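Local coordinates for SGNH-hydrolase family esterase (Altererythrobacter indicus, PDB 7C2A), which hydrolyses ester bonds as a marine bacterial esterase of the SGNH-hydrolase family, possibly including those of lysophospholipids, at residues Glu92-Leu97 against Asp131-Tyr136; Ala17-Asp22 against Gly48-Thr53; Arg6-Phe11 against Pro72-Val77; Gln59-Val64 against Glu102-Arg107. All blocks are in the same frame, centred on the assembly; numbering follows the deposited sequence.

Interaction 1: residues Glu92-Leu97 against Asp131-Tyr136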
loop_
_atom_site.group_PDB
_atom_site.type_symbol
_atom_site.label_atom_id
_atom_site.label_comp_id
_atom_site.label_asym_id
_atom_site.label_seq_id
_atom_site.Cartn_x
_atom_site.Cartn_y
_atom_site.Cartn_z
ATOM N N GLU A 92 -4.206 -13.739 -7.844
ATOM C CA GLU A 92 -3.030 -14.136 -7.026
ATOM C C GLU A 92 -2.847 -13.151 -5.863
ATOM O O GLU A 92 -2.454 -13.589 -4.786
ATOM C CB GLU A 92 -1.797 -14.274 -7.913
ATOM C CG GLU A 92 -1.948 -15.395 -8.930
ATOM C CD GLU A 92 -0.699 -15.650 -9.745
ATOM O OE1 GLU A 92 0.333 -15.081 -9.407
ATOM O OE2 GLU A 92 -0.766 -16.406 -10.724
ATOM N N ALA A 93 -3.096 -11.862 -6.094
ATOM C CA ALA A 93 -3.014 -10.899 -4.994
ATOM C C ALA A 93 -4.010 -11.253 -3.895
ATOM O O ALA A 93 -3.686 -11.204 -2.699
ATOM C CB ALA A 93 -3.265 -9.481 -5.520
ATOM N N ARG A 94 -5.229 -11.630 -4.291
ATOM C CA ARG A 94 -6.236 -12.053 -3.325
ATOM C C ARG A 94 -5.782 -13.278 -2.546
ATOM O O ARG A 94 -5.976 -13.355 -1.328
ATOM C CB ARG A 94 -7.545 -12.347 -4.053
ATOM C CG ARG A 94 -8.707 -12.685 -3.135
ATOM C CD ARG A 94 -9.975 -12.997 -3.933
ATOM N NE ARG A 94 -9.729 -14.084 -4.871
ATOM C CZ ARG A 94 -9.992 -14.043 -6.175
ATOM N NH1 ARG A 94 -9.688 -15.086 -6.937
ATOM N NH2 ARG A 94 -10.561 -12.977 -6.717
ATOM N N GLN A 95 -5.196 -14.258 -3.242
ATOM C CA GLN A 95 -4.705 -15.461 -2.577
ATOM C C GLN A 95 -3.589 -15.135 -1.597
ATOM O O GLN A 95 -3.557 -15.663 -0.482
ATOM C CB GLN A 95 -4.192 -16.439 -3.627
ATOM C CG GLN A 95 -5.242 -16.961 -4.589
ATOM C CD GLN A 95 -4.648 -17.399 -5.924
ATOM O OE1 GLN A 95 -3.455 -17.706 -6.021
ATOM N NE2 GLN A 95 -5.480 -17.424 -6.961
ATOM N N ASN A 96 -2.658 -14.269 -2.001
ATOM C CA ASN A 96 -1.561 -13.910 -1.110
ATOM C C ASN A 96 -2.072 -13.162 0.112
ATOM O O ASN A 96 -1.668 -13.457 1.248
ATOM C CB ASN A 96 -0.537 -13.063 -1.866
ATOM C CG ASN A 96 0.175 -13.823 -2.957
ATOM O OD1 ASN A 96 0.241 -15.058 -2.934
ATOM N ND2 ASN A 96 0.732 -13.096 -3.910
ATOM N N LEU A 97 -2.975 -12.202 -0.099
ATOM C CA LEU A 97 -3.566 -11.494 1.030
ATOM C C LEU A 97 -4.334 -12.444 1.933
ATOM O O LEU A 97 -4.315 -12.291 3.161
ATOM C CB LEU A 97 -4.478 -10.376 0.531
ATOM C CG LEU A 97 -3.761 -9.090 0.129
ATOM C CD1 LEU A 97 -4.613 -8.239 -0.795
ATOM C CD2 LEU A 97 -3.347 -8.291 1.353
ATOM N N ASP A 131 -10.264 -4.254 -7.689
ATOM C CA ASP A 131 -10.948 -3.510 -6.638
ATOM C C ASP A 131 -11.795 -4.427 -5.769
ATOM O O ASP A 131 -11.911 -4.207 -4.557
ATOM C CB ASP A 131 -11.845 -2.426 -7.245
ATOM C CG ASP A 131 -11.072 -1.265 -7.827
ATOM O OD1 ASP A 131 -9.827 -1.264 -7.799
ATOM O OD2 ASP A 131 -11.746 -0.341 -8.324
ATOM N N GLY A 132 -12.384 -5.466 -6.363
ATOM C CA GLY A 132 -13.282 -6.334 -5.619
ATOM C C GLY A 132 -12.600 -7.278 -4.648
ATOM O O GLY A 132 -13.286 -7.900 -3.830
ATOM N N ILE A 133 -11.275 -7.416 -4.704
ATOM C CA ILE A 133 -10.654 -8.382 -3.794
ATOM C C ILE A 133 -10.764 -7.924 -2.347
ATOM O O ILE A 133 -10.860 -8.756 -1.442
ATOM C CB ILE A 133 -9.209 -8.756 -4.183
ATOM C CG1 ILE A 133 -8.211 -7.641 -3.856
ATOM C CG2 ILE A 133 -9.132 -9.184 -5.640
ATOM C CD1 ILE A 133 -6.760 -7.994 -4.162
ATOM N N TYR A 134 -10.782 -6.607 -2.104
ATOM C CA TYR A 134 -10.756 -6.121 -0.725
ATOM C C TYR A 134 -12.072 -6.357 0.007
ATOM O O TYR A 134 -12.046 -6.893 1.131
ATOM C CB TYR A 134 -10.258 -4.669 -0.678
ATOM C CG TYR A 134 -8.824 -4.581 -1.160
ATOM C CD1 TYR A 134 -7.762 -4.815 -0.294
ATOM C CD2 TYR A 134 -8.529 -4.322 -2.495
ATOM C CE1 TYR A 134 -6.451 -4.798 -0.738
ATOM C CE2 TYR A 134 -7.223 -4.293 -2.946
ATOM C CZ TYR A 134 -6.190 -4.535 -2.063
ATOM O OH TYR A 134 -4.909 -4.504 -2.551
ATOM N N PRO A 135 -13.239 -6.002 -0.542
ATOM C CA PRO A 135 -14.486 -6.371 0.148
ATOM C C PRO A 135 -14.644 -7.868 0.306
ATOM O O PRO A 135 -15.182 -8.327 1.323
ATOM C CB PRO A 135 -15.589 -5.762 -0.731
ATOM C CG PRO A 135 -14.923 -4.731 -1.545
ATOM C CD PRO A 135 -13.503 -5.156 -1.724
ATOM N N TYR A 136 -14.169 -8.649 -0.661
ATOM C CA TYR A 136 -14.236 -10.097 -0.533
ATOM C C TYR A 136 -13.426 -10.568 0.670
ATOM O O TYR A 136 -13.898 -11.378 1.480
ATOM C CB TYR A 136 -13.724 -10.753 -1.814
ATOM C CG TYR A 136 -13.578 -12.246 -1.685
ATOM C CD1 TYR A 136 -14.657 -13.088 -1.923
ATOM C CD2 TYR A 136 -12.367 -12.813 -1.327
ATOM C CE1 TYR A 136 -14.533 -14.454 -1.801
ATOM C CE2 TYR A 136 -12.234 -14.186 -1.202
ATOM C CZ TYR A 136 -13.323 -14.992 -1.442
ATOM O OH TYR A 136 -13.194 -16.356 -1.321
#

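Interaction 2: residues Ala17-Asp22 against Gly48-Thr53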
loop_
_atom_site.group_PDB
_atom_site.type_symbol
_atom_site.label_atom_id
_atom_site.label_comp_id
_atom_site.label_asym_id
_atom_site.label_seq_id
_atom_site.Cartn_x
_atom_site.Cartn_y
_atom_site.Cartn_z
ATOM N N ALA A 17 5.627 2.828 4.918
ATOM C CA ALA A 17 7.042 3.099 5.177
ATOM C C ALA A 17 7.351 4.591 5.189
ATOM O O ALA A 17 8.329 5.007 5.821
ATOM C CB ALA A 17 7.917 2.406 4.134
ATOM N N GLY A 18 6.563 5.402 4.491
ATOM C CA GLY A 18 6.814 6.832 4.430
ATOM C C GLY A 18 7.799 7.223 3.346
ATOM O O GLY A 18 8.622 8.124 3.542
ATOM N N TYR A 19 7.707 6.570 2.189
ATOM C CA TYR A 19 8.639 6.831 1.100
ATOM C C TYR A 19 8.602 8.302 0.700
ATOM O O TYR A 19 7.531 8.872 0.470
ATOM C CB TYR A 19 8.290 5.951 -0.101
ATOM C CG TYR A 19 9.022 6.359 -1.358
ATOM C CD1 TYR A 19 10.324 5.942 -1.589
ATOM C CD2 TYR A 19 8.416 7.172 -2.305
ATOM C CE1 TYR A 19 11.001 6.322 -2.730
ATOM C CE2 TYR A 19 9.083 7.560 -3.443
ATOM C CZ TYR A 19 10.375 7.129 -3.655
ATOM O OH TYR A 19 11.040 7.510 -4.799
ATOM N N GLY A 20 9.786 8.912 0.614
ATOM C CA GLY A 20 9.914 10.300 0.225
ATOM C C GLY A 20 9.676 11.297 1.331
ATOM O O GLY A 20 9.757 12.507 1.081
ATOM N N LEU A 21 9.398 10.842 2.544
ATOM C CA LEU A 21 9.074 11.724 3.653
ATOM C C LEU A 21 10.189 11.718 4.688
ATOM O O LEU A 21 11.047 10.829 4.714
ATOM C CB LEU A 21 7.755 11.311 4.314
ATOM C CG LEU A 21 6.560 11.264 3.369
ATOM C CD1 LEU A 21 5.336 10.757 4.101
ATOM C CD2 LEU A 21 6.306 12.640 2.760
ATOM N N ASP A 22 10.168 12.735 5.542
ATOM C CA ASP A 22 11.156 12.842 6.597
ATOM C C ASP A 22 10.710 12.045 7.818
ATOM O O ASP A 22 9.603 11.499 7.870
ATOM C CB ASP A 22 11.395 14.308 6.959
ATOM C CG ASP A 22 12.122 15.067 5.863
ATOM O OD1 ASP A 22 12.784 14.422 5.023
ATOM O OD2 ASP A 22 12.030 16.313 5.843
ATOM N N GLY A 48 5.993 -1.169 7.360
ATOM C CA GLY A 48 5.916 -0.854 5.953
ATOM C C GLY A 48 7.258 -1.104 5.288
ATOM O O GLY A 48 8.317 -0.768 5.824
ATOM N N VAL A 49 7.210 -1.741 4.122
ATOM C CA VAL A 49 8.405 -1.987 3.325
ATOM C C VAL A 49 8.117 -1.492 1.920
ATOM O O VAL A 49 7.197 -1.990 1.258
ATOM C CB VAL A 49 8.795 -3.471 3.299
ATOM C CG1 VAL A 49 9.965 -3.686 2.356
ATOM C CG2 VAL A 49 9.156 -3.926 4.694
ATOM N N SER A 50 8.884 -0.502 1.474
ATOM C CA SER A 50 8.677 0.083 0.128
ATOM C C SER A 50 8.798 -1.005 -0.943
ATOM O O SER A 50 9.717 -1.821 -0.851
ATOM C CB SER A 50 9.628 1.222 -0.111
ATOM O OG SER A 50 9.304 2.304 0.747
ATOM N N GLY A 51 7.859 -1.018 -1.891
ATOM C CA GLY A 51 7.879 -1.982 -3.010
ATOM C C GLY A 51 7.335 -3.359 -2.669
ATOM O O GLY A 51 7.295 -4.197 -3.568
ATOM N N ASP A 52 6.897 -3.588 -1.432
ATOM C CA ASP A 52 6.386 -4.934 -1.067
ATOM C C ASP A 52 5.119 -5.275 -1.855
ATOM O O ASP A 52 4.165 -4.494 -1.852
ATOM C CB ASP A 52 6.015 -5.024 0.414
ATOM C CG ASP A 52 6.887 -5.982 1.206
ATOM O OD1 ASP A 52 8.065 -6.132 0.850
ATOM O OD2 ASP A 52 6.380 -6.544 2.174
ATOM N N THR A 53 5.140 -6.430 -2.508
ATOM C CA THR A 53 3.924 -6.965 -3.163
ATOM C C THR A 53 3.179 -7.808 -2.119
ATOM O O THR A 53 3.696 -8.029 -1.011
ATOM C CB THR A 53 4.312 -7.923 -4.294
ATOM O OG1 THR A 53 5.155 -8.914 -3.705
ATOM C CG2 THR A 53 5.030 -7.237 -5.437
#

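Interaction 3: residues Arg6-Phe11 against Pro72-Val77. With ACT (acetate ion), chain G.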
loop_
_atom_site.group_PDB
_atom_site.type_symbol
_atom_site.label_atom_id
_atom_site.label_comp_id
_atom_site.label_asym_id
_atom_site.label_seq_id
_atom_site.Cartn_x
_atom_site.Cartn_y
_atom_site.Cartn_z
ATOM N N ARG A 6 -1.027 0.774 23.693
ATOM C CA ARG A 6 -1.652 -0.243 22.857
ATOM C C ARG A 6 -0.815 -0.487 21.608
ATOM O O ARG A 6 -0.465 0.451 20.887
ATOM C CB ARG A 6 -3.043 0.212 22.417
ATOM C CG ARG A 6 -3.888 0.842 23.514
ATOM C CD ARG A 6 -4.276 -0.171 24.599
ATOM N NE ARG A 6 -4.798 -1.420 24.046
ATOM C CZ ARG A 6 -6.047 -1.574 23.607
ATOM N NH1 ARG A 6 -6.911 -0.568 23.640
ATOM N NH2 ARG A 6 -6.428 -2.746 23.109
ATOM N N VAL A 7 -0.545 -1.747 21.310
ATOM C CA VAL A 7 0.351 -2.097 20.219
ATOM C C VAL A 7 -0.444 -2.360 18.948
ATOM O O VAL A 7 -1.342 -3.209 18.927
ATOM C CB VAL A 7 1.223 -3.295 20.605
ATOM C CG1 VAL A 7 2.108 -3.698 19.450
ATOM C CG2 VAL A 7 2.053 -2.954 21.848
ATOM N N ILE A 8 -0.106 -1.641 17.881
ATOM C CA ILE A 8 -0.752 -1.795 16.582
ATOM C C ILE A 8 0.327 -2.104 15.557
ATOM O O ILE A 8 1.350 -1.422 15.512
ATOM C CB ILE A 8 -1.520 -0.524 16.169
ATOM C CG1 ILE A 8 -2.580 -0.169 17.218
ATOM C CG2 ILE A 8 -2.133 -0.697 14.778
ATOM C CD1 ILE A 8 -3.277 1.160 16.978
ATOM N N LEU A 9 0.110 -3.142 14.751
ATOM C CA LEU A 9 1.016 -3.458 13.653
ATOM C C LEU A 9 0.531 -2.779 12.376
ATOM O O LEU A 9 -0.596 -3.021 11.941
ATOM C CB LEU A 9 1.045 -4.969 13.445
ATOM C CG LEU A 9 1.918 -5.433 12.280
ATOM C CD1 LEU A 9 3.385 -5.117 12.549
ATOM C CD2 LEU A 9 1.746 -6.924 12.003
ATOM N N ALA A 10 1.371 -1.942 11.777
ATOM C CA ALA A 10 1.084 -1.328 10.480
ATOM C C ALA A 10 1.875 -2.100 9.429
ATOM O O ALA A 10 3.073 -1.882 9.250
ATOM C CB ALA A 10 1.439 0.158 10.503
ATOM N N PHE A 11 1.203 -3.029 8.745
ATOM C CA PHE A 11 1.848 -3.979 7.841
ATOM C C PHE A 11 1.517 -3.561 6.415
ATOM O O PHE A 11 0.386 -3.755 5.967
ATOM C CB PHE A 11 1.332 -5.386 8.144
ATOM C CG PHE A 11 2.112 -6.485 7.478
ATOM C CD1 PHE A 11 3.369 -6.841 7.934
ATOM C CD2 PHE A 11 1.584 -7.177 6.387
ATOM C CE1 PHE A 11 4.099 -7.868 7.324
ATOM C CE2 PHE A 11 2.297 -8.205 5.775
ATOM C CZ PHE A 11 3.553 -8.548 6.237
ATOM N N PRO A 72 0.741 -7.775 18.674
ATOM C CA PRO A 72 -0.150 -6.700 18.231
ATOM C C PRO A 72 -1.575 -6.924 18.699
ATOM O O PRO A 72 -2.091 -8.045 18.691
ATOM C CB PRO A 72 -0.049 -6.770 16.705
ATOM C CG PRO A 72 1.312 -7.357 16.455
ATOM C CD PRO A 72 1.484 -8.374 17.551
ATOM N N GLU A 73 -2.209 -5.828 19.097
ATOM C CA GLU A 73 -3.606 -5.834 19.483
ATOM C C GLU A 73 -4.532 -5.493 18.318
ATOM O O GLU A 73 -5.746 -5.686 18.420
ATOM C CB GLU A 73 -3.808 -4.883 20.673
ATOM C CG GLU A 73 -2.925 -5.267 21.871
ATOM C CD GLU A 73 -2.910 -4.222 22.973
ATOM O OE1 GLU A 73 -1.872 -3.540 23.129
ATOM O OE2 GLU A 73 -3.928 -4.107 23.688
ATOM N N LEU A 74 -3.967 -5.047 17.205
ATOM C CA LEU A 74 -4.669 -4.787 15.961
ATOM C C LEU A 74 -3.595 -4.822 14.892
ATOM O O LEU A 74 -2.489 -4.327 15.115
ATOM C CB LEU A 74 -5.315 -3.397 15.970
ATOM C CG LEU A 74 -5.871 -2.872 14.645
ATOM C CD1 LEU A 74 -7.052 -3.703 14.184
ATOM C CD2 LEU A 74 -6.288 -1.415 14.778
ATOM N N ALA A 75 -3.919 -5.415 13.746
ATOM C CA ALA A 75 -3.044 -5.400 12.579
ATOM C C ALA A 75 -3.754 -4.662 11.459
ATOM O O ALA A 75 -4.871 -5.032 11.080
ATOM C CB ALA A 75 -2.706 -6.818 12.113
ATOM N N ILE A 76 -3.102 -3.636 10.928
ATOM C CA ILE A 76 -3.597 -2.896 9.775
ATOM C C ILE A 76 -2.830 -3.395 8.565
ATOM O O ILE A 76 -1.600 -3.299 8.527
ATOM C CB ILE A 76 -3.402 -1.382 9.951
ATOM C CG1 ILE A 76 -3.983 -0.888 11.284
ATOM C CG2 ILE A 76 -4.001 -0.653 8.758
ATOM C CD1 ILE A 76 -3.686 0.582 11.597
ATOM N N VAL A 77 -3.535 -3.929 7.570
ATOM C CA VAL A 77 -2.895 -4.564 6.419
ATOM C C VAL A 77 -3.165 -3.710 5.191
ATOM O O VAL A 77 -4.327 -3.473 4.829
ATOM C CB VAL A 77 -3.389 -6.002 6.214
ATOM C CG1 VAL A 77 -2.789 -6.600 4.949
ATOM C CG2 VAL A 77 -3.065 -6.858 7.423
HETATM C C ACT G . -7.946 2.290 24.847
HETATM O O ACT G . -8.919 1.545 24.537
HETATM O OXT ACT G . -6.721 2.137 24.589
HETATM C CH3 ACT G . -8.292 3.584 25.649
#

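Interaction 4: residues Gln59-Val64 against Glu102-Arg107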
loop_
_atom_site.group_PDB
_atom_site.type_symbol
_atom_site.label_atom_id
_atom_site.label_comp_id
_atom_site.label_asym_id
_atom_site.label_seq_id
_atom_site.Cartn_x
_atom_site.Cartn_y
_atom_site.Cartn_z
ATOM N N GLN A 59 5.434 -13.555 2.497
ATOM C CA GLN A 59 6.709 -14.184 2.812
ATOM C C GLN A 59 7.226 -13.786 4.188
ATOM O O GLN A 59 7.934 -14.573 4.832
ATOM C CB GLN A 59 7.733 -13.816 1.748
ATOM C CG GLN A 59 9.018 -14.626 1.838
ATOM C CD GLN A 59 8.800 -16.071 1.428
ATOM O OE1 GLN A 59 8.066 -16.349 0.481
ATOM N NE2 GLN A 59 9.431 -16.996 2.135
ATOM N N ARG A 60 6.883 -12.589 4.670
ATOM C CA ARG A 60 7.456 -12.059 5.903
ATOM C C ARG A 60 6.482 -11.949 7.064
ATOM O O ARG A 60 6.922 -11.608 8.164
ATOM C CB ARG A 60 8.180 -10.719 5.684
ATOM C CG ARG A 60 7.266 -9.570 5.332
ATOM C CD ARG A 60 8.020 -8.228 5.283
ATOM N NE ARG A 60 7.151 -7.207 4.700
ATOM C CZ ARG A 60 6.605 -6.188 5.362
ATOM N NH1 ARG A 60 6.892 -5.984 6.638
ATOM N NH2 ARG A 60 5.780 -5.362 4.737
ATOM N N ILE A 61 5.189 -12.232 6.881
ATOM C CA ILE A 61 4.239 -11.950 7.959
ATOM C C ILE A 61 4.576 -12.728 9.232
ATOM O O ILE A 61 4.534 -12.174 10.335
ATOM C CB ILE A 61 2.774 -12.119 7.508
ATOM C CG1 ILE A 61 1.819 -11.771 8.663
ATOM C CG2 ILE A 61 2.489 -13.540 7.007
ATOM C CD1 ILE A 61 1.853 -10.307 9.138
ATOM N N LYS A 62 4.902 -14.017 9.108
ATOM C CA LYS A 62 5.240 -14.799 10.298
ATOM C C LYS A 62 6.469 -14.233 10.999
ATOM O O LYS A 62 6.487 -14.090 12.226
ATOM C CB LYS A 62 5.476 -16.263 9.924
ATOM C CG LYS A 62 4.217 -17.105 9.761
ATOM C CD LYS A 62 4.588 -18.540 9.374
ATOM C CE LYS A 62 3.365 -19.426 9.171
ATOM N NZ LYS A 62 2.677 -19.750 10.447
ATOM N N PHE A 63 7.508 -13.910 10.231
ATOM C CA PHE A 63 8.727 -13.366 10.819
ATOM C C PHE A 63 8.452 -12.053 11.536
ATOM O O PHE A 63 8.949 -11.819 12.642
ATOM C CB PHE A 63 9.766 -13.146 9.717
ATOM C CG PHE A 63 11.048 -12.536 10.210
ATOM C CD1 PHE A 63 12.041 -13.340 10.747
ATOM C CD2 PHE A 63 11.267 -11.172 10.151
ATOM C CE1 PHE A 63 13.223 -12.802 11.203
ATOM C CE2 PHE A 63 12.458 -10.629 10.613
ATOM C CZ PHE A 63 13.432 -11.447 11.145
ATOM N N VAL A 64 7.674 -11.170 10.909
ATOM C CA VAL A 64 7.357 -9.882 11.525
ATOM C C VAL A 64 6.615 -10.090 12.838
ATOM O O VAL A 64 6.931 -9.459 13.853
ATOM C CB VAL A 64 6.577 -8.993 10.535
ATOM C CG1 VAL A 64 5.990 -7.786 11.240
ATOM C CG2 VAL A 64 7.487 -8.551 9.402
ATOM N N GLU A 102 -5.048 -15.073 7.095
ATOM C CA GLU A 102 -5.196 -16.348 7.783
ATOM C C GLU A 102 -4.196 -16.481 8.919
ATOM O O GLU A 102 -4.525 -17.018 9.982
ATOM C CB GLU A 102 -5.046 -17.494 6.786
ATOM C CG GLU A 102 -6.348 -17.814 6.093
ATOM C CD GLU A 102 -6.223 -18.793 4.945
ATOM O OE1 GLU A 102 -5.125 -19.360 4.743
ATOM O OE2 GLU A 102 -7.240 -18.990 4.243
ATOM N N GLU A 103 -2.963 -16.026 8.711
ATOM C CA GLU A 103 -1.979 -16.054 9.785
ATOM C C GLU A 103 -2.394 -15.146 10.943
ATOM O O GLU A 103 -2.296 -15.533 12.113
ATOM C CB GLU A 103 -0.610 -15.670 9.231
ATOM C CG GLU A 103 0.493 -15.635 10.274
ATOM C CD GLU A 103 0.779 -16.986 10.913
ATOM O OE1 GLU A 103 0.370 -18.026 10.355
ATOM O OE2 GLU A 103 1.413 -17.012 11.987
ATOM N N LEU A 104 -2.858 -13.930 10.638
ATOM C CA LEU A 104 -3.329 -13.037 11.696
ATOM C C LEU A 104 -4.510 -13.648 12.439
ATOM O O LEU A 104 -4.577 -13.591 13.674
ATOM C CB LEU A 104 -3.706 -11.681 11.098
ATOM C CG LEU A 104 -2.504 -10.887 10.581
ATOM C CD1 LEU A 104 -2.946 -9.772 9.635
ATOM C CD2 LEU A 104 -1.685 -10.322 11.722
ATOM N N GLN A 105 -5.446 -14.249 11.701
ATOM C CA GLN A 105 -6.613 -14.867 12.323
ATOM C C GLN A 105 -6.214 -16.047 13.198
ATOM O O GLN A 105 -6.784 -16.250 14.279
ATOM C CB GLN A 105 -7.577 -15.319 11.231
ATOM C CG GLN A 105 -9.005 -15.529 11.685
ATOM C CD GLN A 105 -9.933 -15.759 10.515
ATOM O OE1 GLN A 105 -9.677 -16.618 9.673
ATOM N NE2 GLN A 105 -11.007 -14.983 10.444
ATOM N N ARG A 106 -5.257 -16.855 12.742
ATOM C CA ARG A 106 -4.785 -17.958 13.569
ATOM C C ARG A 106 -4.337 -17.451 14.931
ATOM O O ARG A 106 -4.624 -18.073 15.962
ATOM C CB ARG A 106 -3.637 -18.674 12.861
ATOM C CG ARG A 106 -3.147 -19.920 13.555
ATOM C CD ARG A 106 -1.994 -20.523 12.776
ATOM N NE ARG A 106 -0.779 -19.728 12.916
ATOM C CZ ARG A 106 0.022 -19.774 13.975
ATOM N NH1 ARG A 106 -0.259 -20.587 14.982
ATOM N NH2 ARG A 106 1.104 -19.011 14.023
ATOM N N ARG A 107 -3.652 -16.308 14.959
ATOM C CA ARG A 107 -3.142 -15.739 16.196
ATOM C C ARG A 107 -4.169 -14.879 16.908
ATOM O O ARG A 107 -3.832 -14.236 17.903
ATOM C CB ARG A 107 -1.876 -14.927 15.924
ATOM C CG ARG A 107 -0.808 -15.718 15.197
ATOM C CD ARG A 107 0.513 -15.005 15.281
ATOM N NE ARG A 107 1.503 -15.614 14.403
ATOM C CZ ARG A 107 2.808 -15.611 14.641
ATOM N NH1 ARG A 107 3.286 -15.051 15.739
ATOM N NH2 ARG A 107 3.627 -16.188 13.786
#

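Interaction 1: residues Glu92-Leu97 against Asp131-Tyr136
Ile133 packs against Ala93, Arg94 and Leu97, one turn of helix 90-106. Ile133, at the start of helix 133-140, carries the apolar part of the contact. Its CG1 sits between the backbone N and the carbonyl carbon (chi1 75°), which carries CD1 over to the opposite helix. There CD1 lies 4.0 Å from Ala93 CB and also 4.0 Å from Leu97 CD1. Leu97 uses that same methyl against a second residue: Leu97 CD1 is 3.9 Å from Tyr134 CE1. This side is buried, and its side-chain contacts are mainly apolar. The Tyr134 hydroxyl finds its polar partner beyond the contact, in the backbone O of Leu79.

The other side is more open to solvent, with Arg94 partly exposed and Tyr136 exposed, although single atoms still come close. Arg94 lays its CB against Ile133 CG2 at 3.9 Å, and its CD approaches Tyr136 CD2 at 3.5 Å. The bend at chi3 then turns the guanidinium, whose plane stands 68° from the ring. Any cation-pi attraction to Tyr136 is weak at this range. An alanine at Arg94 would keep the CB contact but would probably leave the flank of Tyr136 uncovered and its ring freer to turn.

Leu137 continues the contact along helix 133-140, touching both Arg94 and Leu97. Helix 54-66 lies alongside, where its Thr54 meets Ala93 and Leu97.

Interaction 2: residues Ala17-Asp22 against Gly48-Thr53
Ser50 points its OG away from its own carbonyl carbon (chi1 -68°), which brings the oxygen up to both Ala17 and Tyr19. In Tyr19 a chi1 of 168° sets the direction of the ring, and Ser50 OG lies obliquely to it. These are two loops of the SGNH-hydrolase fold, each following a secondary-structure element and each folded into a type II beta turn. One turn runs from Gly18 to Leu21 and is closed by Leu21 N to Gly18 O. The other runs from Val49 to Asp52 and is closed by Asp52 N to Val49 O, at 3.1 Å. Gly20 and Gly51 take the positive phi that this turn type favours at its third residue.

The contact is small and made by van der Waals touch. Ser50 OG lies 3.7 Å from Ala17 CB and 3.9 Å from Tyr19 CB, the nearest atom of the tyrosine. Both loops border Ser14, which Tyr19 and Ser50 touch. Ser14 belongs to the GDSL sequence block, where this family carries its nucleophilic serine, so the loops probably line the active-site cleft. Tyr19 also touches Asp163, next to the cadmium-binding His164.

Nearer the sheet the backbones close in, with the CA atoms of Ala17 and Gly48 4.2 Å apart. A CB on Gly48 would fall only 2.4 Å from Ala17 N, so the glycine lets the chains approach this far. Ala17 CB rests 3.6 Å from Gly48 O.

Interaction 3: residues Arg6-Phe11 against Pro72-Val77
Strands 6-11 and 74-77 run parallel, their axes 4.7 Å apart at closest and 18° from exact alignment. They are neighbours in the central parallel sheet of the three-layer alpha/beta/alpha SGNH-hydrolase fold. Their backbone bonds form the usual parallel ladder. Leu9 spans Ala75, giving its N to Leu74 O and taking Ile76 N on its O at 2.8 Å. Ile76 in turn spans Ala10, because its O accepts from Phe11 N. The ladder starts in the loop, where Glu73 N bonds to Val7 O.

Side chains leave the sheet on two faces. On one, Ile8 CG2 meets Ile76 CD1 at 3.8 Å, and helix 27-35 packs over them through Leu35 and Leu31. On the other, Leu9 CB touches Pro72 CG at 3.9 Å. Phe11 on that face packs on helix 54-66, while Ala75 and Val77 pack on helix 90-106.

The exposed end is polar. With its chain extended beyond CG (chi2 170°), Glu73 carries its carboxylate to the backbone N of Val7. Its OE1 accepts Val7 N at 2.9 Å in a fairly straight bond. Its OE2 takes the salt bridge from Arg6, which bends at chi2 and chi3 to curl round to it. The guanidinium offers NE and NH2 side-on to this one oxygen, and both come from the same face of the carboxylate, well above its plane. Arg6 NE is 2.8 Å from Glu73 OE2. An acetate, probably from the crystallisation liquor, takes another edge of the guanidinium: Arg6 NH1 bonds to its OXT at 2.9 Å.

Interaction 4: residues Gln59-Val64 against Glu102-Arg107
Lys62 and Glu103, in the conformer described, form a salt bridge between two helices, 54-66 and 90-106, that lie side by side on one face of the SGNH-hydrolase sheet. The helix segments run roughly parallel, 25° apart, with 10.5 Å between their axes.

The ionic part is a salt-bridge network centred on Glu103, whose bend at chi2 (64°) lifts the carboxylate toward three basic side chains. Lys62 lies across it at about a right angle. Its CG passes 3.6 Å from Glu103 OE2, and the turn at chi4 brings NZ over OE1 at 2.9 Å. Arg106 NE comes to the same Glu103 OE1 from the opposite face, in a longer bond of 3.3 Å, while its NH2 bonds to OE2. Arg107 instead gives NE and NH2 to OE2 alone, with the oxygen in its guanidinium plane. Lys62 and Arg106 were each modelled in two conformers; their bonds belong to one of them and may not hold in the other. Arg107 has a second acidic partner in Asp66. An alanine at Glu103 would probably leave the three basic groups without their shared negative charge, with Lys62 and Arg106 free to turn and Arg107 left to Asp66.

The apolar part lies beneath, toward the sheet. Ile61 CD1 meets Leu104 CD2 at 4.4 Å, and Ile61 CG2 stands 4.4 Å from Glu103 CG. Leu65, on the next turn of helix 54-66, also touches Glu103, Leu104 and Arg107. Above them, Arg107 NE lies 2.8 Å from Glu103 OE2.

How the interactions relate
Interaction 3 lies in the sheet, and interactions 1 and 4 pack the helices on one of its faces. The centres of 3 and 4 are 12 Å apart. They touch through Phe11 CE1 and Ile61 CD1 at 3.8 Å, and through Ala75 CB and Leu104 CD2 at 3.7 Å. Interaction 1 shares helix 90-106 with interaction 4 and reaches the sheet where Leu97 CD2 meets Val77 CG1 at 4.0 Å. Interaction 2 sits beside the probable active site, and the Tyr19 side chain is about 8 Å from a bound cadmium ion. A salt bridge ties interaction 2 to interaction 4: Asp52 OD2 to Arg60 NE, 2.7 Å.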